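Local coordinates for allantoicase (Saccharomyces cerevisiae, PDB 1O59), which hydrolyses allantoate to (S)-ureidoglycolate and urea, a step that lets yeast use purines as a secondary nitrogen source, at residues A217-Y222 with G228-L233. Numbering follows the deposited sequence.
Sequences AVALKY and GSVDNL
Torsions at Val230 and Tyr222 set the two side chains across one another at about a right angle. Val230 (chi1 -79°) holds CG1 anti to its carbonyl carbon and CG2 between the backbone N and the carbonyl carbon, while Tyr222 CG takes that same position on its own residue (chi1 54°). Val230 thereby divides its two methyls: CG1 lies 3.5 Å from Tyr222 CB, and CG2 approaches the ring obliquely, 3.5 Å from Tyr222 CD2. Tyrosine suits this place by offering both CB and a broad ring. CG2 also touches Ala219 CB at 3.7 Å. A branched valine suits a place between two apolar partners, and the short alanine allows the backbones to come close, with Ala219 CA and Asp231 CA 5.3 Å apart. Trimming Val230 to an alanine would remove both methyls and would probably open a gap beside the Tyr222 ring, with Ala219 CB keeping a looser contact to the remaining CB. Val230 begins a 3-10 segment, in which Leu233 N bonds to Val230 O at 3.0 Å. Ser229, with its short hydroxyl side chain, donates from OG to Asp231 OD1 over 2.6 Å, from above the carboxylate plane; Lys41 salt-bridges OD2, so both oxygens are held and rotation is limited. Within the second allantoicase repeat, of the galactose-binding-domain clan, this turn packs against edge strand 218-222 of a five-stranded antiparallel sheet. At Leu220 and Lys221, both facing Val261, a classic beta bulge adds one residue while pairing with strand 258-263 continues; Val230 also packs on Ala260 of that strand and on Trp246 of strand 246-247.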
loop_
_atom_site.group_PDB
_atom_site.type_symbol
_atom_site.label_atom_id
_atom_site.label_comp_id
_atom_site.label_asym_id
_atom_site.label_seq_id
_atom_site.Cartn_x
_atom_site.Cartn_y
_atom_site.Cartn_z
ATOM N N ALA A 217 5.734 -9.224 -0.260
ATOM C CA ALA A 217 6.883 -8.337 -0.269
ATOM C C ALA A 217 6.446 -6.951 0.184
ATOM O O ALA A 217 5.320 -6.533 -0.070
ATOM C CB ALA A 217 7.479 -8.262 -1.634
ATOM N N VAL A 218 7.356 -6.248 0.853
ATOM C CA VAL A 218 7.076 -4.957 1.459
ATOM C C VAL A 218 8.342 -4.062 1.413
ATOM O O VAL A 218 9.450 -4.509 1.690
ATOM C CB VAL A 218 6.496 -5.138 2.907
ATOM C CG1 VAL A 218 7.527 -5.624 3.835
ATOM C CG2 VAL A 218 5.938 -3.858 3.452
ATOM N N ALA A 219 8.159 -2.804 1.008
ATOM C CA ALA A 219 9.239 -1.829 0.974
ATOM C C ALA A 219 9.468 -1.310 2.393
ATOM O O ALA A 219 8.556 -0.800 3.030
ATOM C CB ALA A 219 8.885 -0.683 0.031
ATOM N N LEU A 220 10.693 -1.440 2.871
ATOM C CA LEU A 220 11.001 -1.189 4.258
ATOM C C LEU A 220 11.646 0.147 4.555
ATOM O O LEU A 220 11.288 0.774 5.544
ATOM C CB LEU A 220 11.904 -2.306 4.816
ATOM C CG LEU A 220 11.143 -3.587 5.162
ATOM C CD1 LEU A 220 12.078 -4.519 5.861
ATOM C CD2 LEU A 220 9.900 -3.326 6.028
ATOM N N LYS A 221 12.629 0.544 3.758
ATOM C CA LYS A 221 13.480 1.693 4.069
ATOM C C LYS A 221 13.953 2.306 2.783
ATOM O O LYS A 221 14.098 1.619 1.790
ATOM C CB LYS A 221 14.683 1.295 4.934
ATOM C CG LYS A 221 14.338 1.189 6.416
ATOM C CD LYS A 221 15.450 1.669 7.392
ATOM C CE LYS A 221 14.841 1.932 8.827
ATOM N NZ LYS A 221 15.758 2.580 9.858
ATOM N N TYR A 222 14.168 3.612 2.806
ATOM C CA TYR A 222 14.515 4.348 1.595
ATOM C C TYR A 222 15.379 5.536 1.962
ATOM O O TYR A 222 15.293 6.061 3.054
ATOM C CB TYR A 222 13.249 4.810 0.832
ATOM C CG TYR A 222 12.272 5.612 1.680
ATOM C CD1 TYR A 222 12.408 6.979 1.844
ATOM C CD2 TYR A 222 11.225 4.988 2.322
ATOM C CE1 TYR A 222 11.517 7.710 2.662
ATOM C CE2 TYR A 222 10.324 5.698 3.096
ATOM C CZ TYR A 222 10.469 7.057 3.283
ATOM O OH TYR A 222 9.574 7.715 4.119
ATOM N N GLY A 228 6.005 9.958 -5.940
ATOM C CA GLY A 228 5.678 8.536 -5.655
ATOM C C GLY A 228 6.256 8.034 -4.322
ATOM O O GLY A 228 6.521 8.815 -3.404
ATOM N N SER A 229 6.446 6.732 -4.216
ATOM C CA SER A 229 6.902 6.121 -2.986
ATOM C C SER A 229 7.472 4.776 -3.291
ATOM O O SER A 229 7.176 4.174 -4.345
ATOM C CB SER A 229 5.754 5.965 -1.997
ATOM O OG SER A 229 4.631 5.340 -2.597
ATOM N N VAL A 230 8.302 4.297 -2.372
ATOM C CA VAL A 230 9.010 3.043 -2.598
ATOM C C VAL A 230 8.047 1.859 -2.711
ATOM O O VAL A 230 8.342 0.885 -3.391
ATOM C CB VAL A 230 10.116 2.750 -1.518
ATOM C CG1 VAL A 230 11.365 3.557 -1.807
ATOM C CG2 VAL A 230 9.605 2.985 -0.063
ATOM N N ASP A 231 6.907 1.934 -2.041
ATOM C CA ASP A 231 5.936 0.848 -2.133
ATOM C C ASP A 231 5.361 0.679 -3.528
ATOM O O ASP A 231 4.868 -0.391 -3.863
ATOM C CB ASP A 231 4.829 0.974 -1.079
ATOM C CG ASP A 231 4.052 2.224 -1.206
ATOM O OD1 ASP A 231 4.682 3.303 -1.056
ATOM O OD2 ASP A 231 2.806 2.226 -1.416
ATOM N N ASN A 232 5.490 1.704 -4.360
ATOM C CA ASN A 232 5.048 1.603 -5.721
ATOM C C ASN A 232 5.904 0.643 -6.531
ATOM O O ASN A 232 5.490 0.216 -7.603
ATOM C CB ASN A 232 5.035 2.978 -6.403
ATOM C CG ASN A 232 3.926 3.889 -5.882
ATOM O OD1 ASN A 232 2.968 3.405 -5.251
ATOM N ND2 ASN A 232 4.041 5.212 -6.144
ATOM N N LEU A 233 7.095 0.314 -6.043
ATOM C CA LEU A 233 8.016 -0.576 -6.778
ATOM C C LEU A 233 7.503 -2.008 -6.965
ATOM O O LEU A 233 7.982 -2.727 -7.824
ATOM C CB LEU A 233 9.341 -0.671 -6.041
ATOM C CG LEU A 233 10.220 0.590 -6.093
ATOM C CD1 LEU A 233 11.373 0.408 -5.117
ATOM C CD2 LEU A 233 10.737 0.891 -7.524
#